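Local coordinates for protein nigritoxine (Vibrio nigripulchritudo, PDB 5M41) that is a bacterial toxin for crustaceans and insects, built on a new fold, at residues A[89-92]-A[93-97]; A[370-373]-A[374-377]; A[487-490]-A[491-495]. All coordinates share one frame; numbering follows the deposited sequence.

How the interactions relate
Each interaction is local, within its own continuous stretch of chain: two beta turns and, between them, a helix N-cap, met in series from the N terminus with neither nesting nor crossing. Interaction 1 (89-97) closes the loop that joins strands 86-90 and 98-102 of an antiparallel sheet at one end of the elongated molecule. Interaction 2 (370-377) lies nearer the middle, where the chain leaves strand 366-370 and starts helix 373-382; its centre is about 49 Å from that of interaction 1. Interaction 3 (487-495) folds the loop leading into strand 496-500, on the opposite side of the chain's centre from interaction 1, with their centres about 102 Å apart. No two touch.

Interaction 1 (A[89-92]-A[93-97]); sequences MPDA and RGSKT
Asp91 reaches across the loop to Ser95 and Thr97, and its carboxylate divides its two oxygens between their hydroxyls. From the base upward, Asp91 CB passes 4.0 Å from Thr97 O. Its chi1 of 50° places CG between the backbone N and carbonyl carbon, which turns the carboxylate back over the loop and brings CG close to Thr97 OG1. Asp91 OD1 accepts a hydrogen bond from Ser95 OG at 2.7 Å; the donor comes from the syn side, 26° out of the carboxylate plane. OD2 of Asp91 accepts from Thr97 OG1 at 2.5 Å, a very short separation whose exact value should be read with caution. Asp91 OD1 also lies 3.1 Å from Thr97 O, a meeting of two acceptors that the neighbouring hydroxyl bonds probably offset.

The backbone bonds hold the same residues together. Asp91 N donates to Thr97 O at 3.0 Å with a nearly straight N-H...O angle of 166°, and the CA-H of Pro90 meets the same oxygen, Pro90 CA to Thr97 O 3.4 Å. Ser95 OG works in both directions: besides donating to Asp91, it accepts from Thr97 N at 2.9 Å and forms an ST turn. The bond from Thr97 N sets the hydroxyl's position, from which it donates to OD1. Farther round the bend, Ser95 N binds Ala92 O at 2.9 Å and closes a type II turn in which Gly94 takes a positive phi. Ser95 O is also hydrogen-bonded to Tyr79 OH on the adjoining strand 77-80, while Met89 pairs through its backbone with Ile99. The whole is a surface beta-hairpin connection between antiparallel strands 86-90 and 98-102, with a type II turn at its bend and an ST turn leading back toward the second strand.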
loop_
_atom_site.group_PDB
_atom_site.type_symbol
_atom_site.label_atom_id
_atom_site.label_comp_id
_atom_site.label_asym_id
_atom_site.label_seq_id
_atom_site.Cartn_x
_atom_site.Cartn_y
_atom_site.Cartn_z
ATOM N N MET A 89 -28.458 35.946 25.093
ATOM C CA MET A 89 -28.683 37.021 24.147
ATOM C C MET A 89 -29.921 37.816 24.599
ATOM O O MET A 89 -31.056 37.418 24.335
ATOM C CB MET A 89 -28.881 36.460 22.745
ATOM C CG MET A 89 -27.822 35.431 22.358
ATOM S SD MET A 89 -28.142 34.814 20.703
ATOM C CE MET A 89 -27.718 36.315 19.820
ATOM N N PRO A 90 -29.701 38.922 25.323
ATOM C CA PRO A 90 -30.836 39.694 25.832
ATOM C C PRO A 90 -31.569 40.353 24.680
ATOM O O PRO A 90 -30.930 40.728 23.675
ATOM C CB PRO A 90 -30.170 40.746 26.713
ATOM C CG PRO A 90 -28.822 40.945 26.077
ATOM C CD PRO A 90 -28.420 39.550 25.670
ATOM N N ASP A 91 -32.897 40.467 24.814
ATOM C CA ASP A 91 -33.712 41.060 23.761
ATOM C C ASP A 91 -33.601 42.583 23.710
ATOM O O ASP A 91 -33.997 43.195 22.726
ATOM C CB ASP A 91 -35.182 40.596 23.818
ATOM C CG ASP A 91 -35.806 40.722 25.201
ATOM O OD1 ASP A 91 -35.398 41.595 26.018
ATOM O OD2 ASP A 91 -36.714 39.906 25.480
ATOM N N ALA A 92 -33.031 43.170 24.757
ATOM C CA ALA A 92 -32.772 44.598 24.825
ATOM C C ALA A 92 -31.660 44.878 25.831
ATOM O O ALA A 92 -31.391 44.053 26.709
ATOM C CB ALA A 92 -34.053 45.347 25.220
ATOM N N ARG A 93 -31.031 46.044 25.723
ATOM C CA ARG A 93 -29.983 46.444 26.669
ATOM C C ARG A 93 -30.380 46.316 28.140
ATOM O O ARG A 93 -31.273 47.011 28.612
ATOM C CB ARG A 93 -29.474 47.855 26.365
ATOM C CG ARG A 93 -28.281 47.846 25.429
ATOM C CD ARG A 93 -27.799 49.234 25.036
ATOM N NE ARG A 93 -26.791 49.150 23.974
ATOM C CZ ARG A 93 -27.064 49.067 22.670
ATOM N NH1 ARG A 93 -28.320 49.062 22.234
ATOM N NH2 ARG A 93 -26.074 48.992 21.794
ATOM N N GLY A 94 -29.715 45.420 28.858
ATOM C CA GLY A 94 -29.973 45.223 30.293
ATOM C C GLY A 94 -31.190 44.359 30.608
ATOM O O GLY A 94 -31.558 44.188 31.768
ATOM N N SER A 95 -31.819 43.812 29.574
ATOM C CA SER A 95 -32.968 42.935 29.763
ATOM C C SER A 95 -32.606 41.597 30.424
ATOM O O SER A 95 -31.530 41.025 30.191
ATOM C CB SER A 95 -33.686 42.695 28.433
ATOM O OG SER A 95 -34.777 41.803 28.612
ATOM N N LYS A 96 -33.521 41.109 31.247
ATOM C CA LYS A 96 -33.432 39.771 31.809
ATOM C C LYS A 96 -34.138 38.744 30.921
ATOM O O LYS A 96 -34.208 37.570 31.245
ATOM C CB LYS A 96 -34.045 39.758 33.202
ATOM C CG LYS A 96 -33.250 40.537 34.230
ATOM C CD LYS A 96 -34.100 40.775 35.473
ATOM C CE LYS A 96 -33.251 40.951 36.723
ATOM N NZ LYS A 96 -32.232 42.027 36.567
ATOM N N THR A 97 -34.678 39.185 29.797
ATOM C CA THR A 97 -35.344 38.250 28.897
ATOM C C THR A 97 -34.607 38.239 27.573
ATOM O O THR A 97 -33.860 39.158 27.282
ATOM C CB THR A 97 -36.845 38.595 28.699
ATOM O OG1 THR A 97 -36.972 39.815 27.963
ATOM C CG2 THR A 97 -37.540 38.755 30.031
#

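Interaction 2 (A[370-373]-A[374-377]); sequences VGSS and RDLI
The carboxylate of Asp375 turns one face toward Ser372: Ser372 OG sits over that face, 3.0 Å from Asp375 CG, and Ser372 N approaches from the same side. The nitrogen of Ser372 donates to Asp375 OD2 at 3.1 Å, from 37° above the carboxylate plane. In return, Asp375 N donates to Ser372 OG at 3.1 Å, completing the reciprocal pair of bonds that defines a capping box, with Ser372 as the N-cap of helix 373-382. The guanidinium of Arg374, the other flat group, takes no part in the box. Its chain is bent at chi3, and NH1 and NH2 bind the backbone oxygens of Gly19 and Arg245.

Torsions put both halves of the box in place. Ser372 OG stands between its own backbone N and carbonyl carbon (chi1 86°), turned toward the first helical turn, while Asp375 CG lies beside its backbone N (chi1 -62°) and swings back to the strand side. The box satisfies Asp375 N, while two backbone bonds start the regular helical pattern: Leu376 N binds Ser372 O at 3.0 Å, and Ile377 N binds Ser373 O at 3.1 Å. A carboxylate at this position would probably also be favoured by the positive end of the helix dipole.

The setting is buried. After strand 366-370 the chain turns a corner at Gly371 before the helix starts, and Leu376 packs on Ile329 and Leu331 of strand 328-336. Ser373 takes no part in the box; its OG donates to Asp324 O, while helix 302-319 covers Ile377 through Thr314 and Ile318. Leu376 CD1 lies against the corner, 3.7 Å from Gly371 N.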
loop_
_atom_site.group_PDB
_atom_site.type_symbol
_atom_site.label_atom_id
_atom_site.label_comp_id
_atom_site.label_asym_id
_atom_site.label_seq_id
_atom_site.Cartn_x
_atom_site.Cartn_y
_atom_site.Cartn_z
ATOM N N VAL A 370 -5.828 2.467 7.359
ATOM C CA VAL A 370 -5.398 2.808 8.742
ATOM C C VAL A 370 -6.539 3.451 9.550
ATOM O O VAL A 370 -7.155 4.407 9.106
ATOM C CB VAL A 370 -4.178 3.749 8.721
ATOM C CG1 VAL A 370 -3.795 4.209 10.139
ATOM C CG2 VAL A 370 -2.990 3.059 8.044
ATOM N N GLY A 371 -6.834 2.894 10.713
ATOM C CA GLY A 371 -7.809 3.446 11.649
ATOM C C GLY A 371 -7.853 2.519 12.843
ATOM O O GLY A 371 -7.059 1.584 12.921
ATOM N N SER A 372 -8.785 2.732 13.770
ATOM C CA SER A 372 -8.875 1.801 14.878
ATOM C C SER A 372 -9.392 0.468 14.349
ATOM O O SER A 372 -10.093 0.440 13.333
ATOM C CB SER A 372 -9.770 2.343 15.998
ATOM O OG SER A 372 -11.123 2.033 15.745
ATOM N N SER A 373 -9.057 -0.644 15.019
ATOM C CA SER A 373 -9.552 -1.935 14.549
ATOM C C SER A 373 -11.080 -1.955 14.435
ATOM O O SER A 373 -11.628 -2.464 13.444
ATOM C CB SER A 373 -9.036 -3.107 15.383
ATOM O OG SER A 373 -9.318 -2.930 16.736
ATOM N N ARG A 374 -11.765 -1.347 15.403
ATOM C CA ARG A 374 -13.211 -1.253 15.334
ATOM C C ARG A 374 -13.682 -0.469 14.102
ATOM O O ARG A 374 -14.677 -0.849 13.499
ATOM C CB ARG A 374 -13.791 -0.640 16.608
ATOM C CG ARG A 374 -15.281 -0.371 16.491
ATOM C CD ARG A 374 -15.817 0.486 17.639
ATOM N NE ARG A 374 -15.304 1.861 17.628
ATOM C CZ ARG A 374 -15.272 2.636 18.712
ATOM N NH1 ARG A 374 -15.705 2.155 19.857
ATOM N NH2 ARG A 374 -14.798 3.871 18.656
ATOM N N ASP A 375 -12.979 0.610 13.746
ATOM C CA ASP A 375 -13.303 1.388 12.544
ATOM C C ASP A 375 -13.188 0.538 11.288
ATOM O O ASP A 375 -13.995 0.667 10.375
ATOM C CB ASP A 375 -12.362 2.589 12.369
ATOM C CG ASP A 375 -12.451 3.595 13.513
ATOM O OD1 ASP A 375 -13.526 3.727 14.125
ATOM O OD2 ASP A 375 -11.436 4.286 13.771
ATOM N N LEU A 376 -12.166 -0.319 11.230
ATOM C CA LEU A 376 -12.011 -1.193 10.076
ATOM C C LEU A 376 -13.162 -2.213 9.969
ATOM O O LEU A 376 -13.671 -2.437 8.866
ATOM C CB LEU A 376 -10.630 -1.860 10.065
ATOM C CG LEU A 376 -9.593 -1.006 9.307
ATOM C CD1 LEU A 376 -9.512 0.448 9.773
ATOM C CD2 LEU A 376 -8.223 -1.649 9.256
ATOM N N ILE A 377 -13.573 -2.812 11.093
ATOM C CA ILE A 377 -14.706 -3.763 11.075
ATOM C C ILE A 377 -15.949 -3.021 10.573
ATOM O O ILE A 377 -16.614 -3.465 9.637
ATOM C CB ILE A 377 -14.988 -4.371 12.479
ATOM C CG1 ILE A 377 -13.834 -5.271 12.935
ATOM C CG2 ILE A 377 -16.304 -5.153 12.507
ATOM C CD1 ILE A 377 -13.438 -6.349 11.946
#

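Interaction 3 (A[487-490]-A[491-495]); sequences KSNP and NGNVS
Asn489 meets Asn493 through both ends of its amide. Its CG lies anti to the backbone N (chi1 -171°), which carries the amide forward over the turn. OD1 of Asn489 accepts from Asn493 N at 2.8 Å, with the donor tilted 20° from the plane of the side-chain carbonyl. Asn489 ND2 donates to Asn493 O at 2.9 Å, directed at a lone pair of that oxygen and in the plane of its carbonyl. The main-chain oxygen of Asn489 accepts from Gly492 N at 3.0 Å, closing a type I beta turn.

Pro490 follows, its ring fixing phi near the value that such a turn needs. The next nitrogen, Asn491 N, donates to a water at 2.9 Å, and the water donates to Asn489 OD1 at 2.6 Å.

The polar end of Asn493 bonds to other strands: ND2 binds Tyr511 O and OD1 receives Asn562 N, joining the turn to strands 505-515 and 560-562. Chemically, the buried Asn489 amide acts like a peptide group, satisfying N-H and C=O of one residue and taking a bridging water as well, which should hold its rotation firmly.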
loop_
_atom_site.group_PDB
_atom_site.type_symbol
_atom_site.label_atom_id
_atom_site.label_comp_id
_atom_site.label_asym_id
_atom_site.label_seq_id
_atom_site.Cartn_x
_atom_site.Cartn_y
_atom_site.Cartn_z
ATOM N N LYS A 487 10.554 -42.272 -22.869
ATOM C CA LYS A 487 10.274 -41.772 -24.224
ATOM C C LYS A 487 10.034 -40.266 -24.254
ATOM O O LYS A 487 10.589 -39.563 -25.094
ATOM C CB LYS A 487 9.057 -42.488 -24.834
ATOM C CG LYS A 487 8.846 -42.191 -26.317
ATOM C CD LYS A 487 7.623 -42.908 -26.862
ATOM C CE LYS A 487 7.581 -42.817 -28.381
ATOM N NZ LYS A 487 6.855 -43.980 -28.980
ATOM N N SER A 488 9.195 -39.797 -23.332
ATOM C CA SER A 488 8.749 -38.410 -23.288
ATOM C C SER A 488 9.581 -37.550 -22.339
ATOM O O SER A 488 9.354 -36.348 -22.199
ATOM C CB SER A 488 7.280 -38.348 -22.896
ATOM O OG SER A 488 6.477 -38.249 -24.055
ATOM N N ASN A 489 10.520 -38.202 -21.670
ATOM C CA ASN A 489 11.522 -37.546 -20.875
ATOM C C ASN A 489 12.884 -38.101 -21.264
ATOM O O ASN A 489 13.591 -38.644 -20.419
ATOM C CB ASN A 489 11.249 -37.770 -19.388
ATOM C CG ASN A 489 12.148 -36.927 -18.498
ATOM O OD1 ASN A 489 12.863 -36.022 -18.970
ATOM N ND2 ASN A 489 12.124 -37.220 -17.205
ATOM N N PRO A 490 13.267 -37.966 -22.550
ATOM C CA PRO A 490 14.529 -38.596 -22.958
ATOM C C PRO A 490 15.735 -38.045 -22.201
ATOM O O PRO A 490 16.752 -38.738 -22.103
ATOM C CB PRO A 490 14.648 -38.243 -24.454
ATOM C CG PRO A 490 13.791 -37.030 -24.625
ATOM C CD PRO A 490 12.652 -37.214 -23.660
ATOM N N ASN A 491 15.633 -36.819 -21.674
ATOM C CA ASN A 491 16.805 -36.220 -21.050
ATOM C C ASN A 491 16.922 -36.648 -19.599
ATOM O O ASN A 491 17.955 -36.422 -18.961
ATOM C CB ASN A 491 16.818 -34.678 -21.199
ATOM C CG ASN A 491 16.929 -34.225 -22.649
ATOM O OD1 ASN A 491 16.371 -33.187 -23.036
ATOM N ND2 ASN A 491 17.643 -34.994 -23.460
ATOM N N GLY A 492 15.864 -37.264 -19.077
ATOM C CA GLY A 492 15.849 -37.668 -17.679
ATOM C C GLY A 492 15.739 -36.464 -16.756
ATOM O O GLY A 492 16.405 -36.403 -15.704
ATOM N N ASN A 493 14.888 -35.507 -17.140
ATOM C CA ASN A 493 14.655 -34.332 -16.312
ATOM C C ASN A 493 13.974 -34.740 -15.015
ATOM O O ASN A 493 13.125 -35.644 -15.007
ATOM C CB ASN A 493 13.871 -33.243 -17.072
ATOM C CG ASN A 493 14.728 -32.525 -18.092
ATOM O OD1 ASN A 493 15.921 -32.351 -17.886
ATOM N ND2 ASN A 493 14.132 -32.120 -19.205
ATOM N N VAL A 494 14.408 -34.116 -13.925
ATOM C CA VAL A 494 13.988 -34.480 -12.569
ATOM C C VAL A 494 12.626 -33.890 -12.258
ATOM O O VAL A 494 12.356 -32.703 -12.540
ATOM C CB VAL A 494 15.023 -34.009 -11.520
ATOM C CG1 VAL A 494 14.567 -34.341 -10.106
ATOM C CG2 VAL A 494 16.389 -34.633 -11.806
ATOM N N SER A 495 11.769 -34.715 -11.662
ATOM C CA SER A 495 10.432 -34.299 -11.287
ATOM C C SER A 495 10.461 -33.399 -10.062
ATOM O O SER A 495 11.326 -33.540 -9.191
ATOM C CB SER A 495 9.533 -35.503 -11.028
ATOM O OG SER A 495 8.204 -35.069 -10.777
HETATM O O HOH W 1 13.575 -34.887 -21.250
#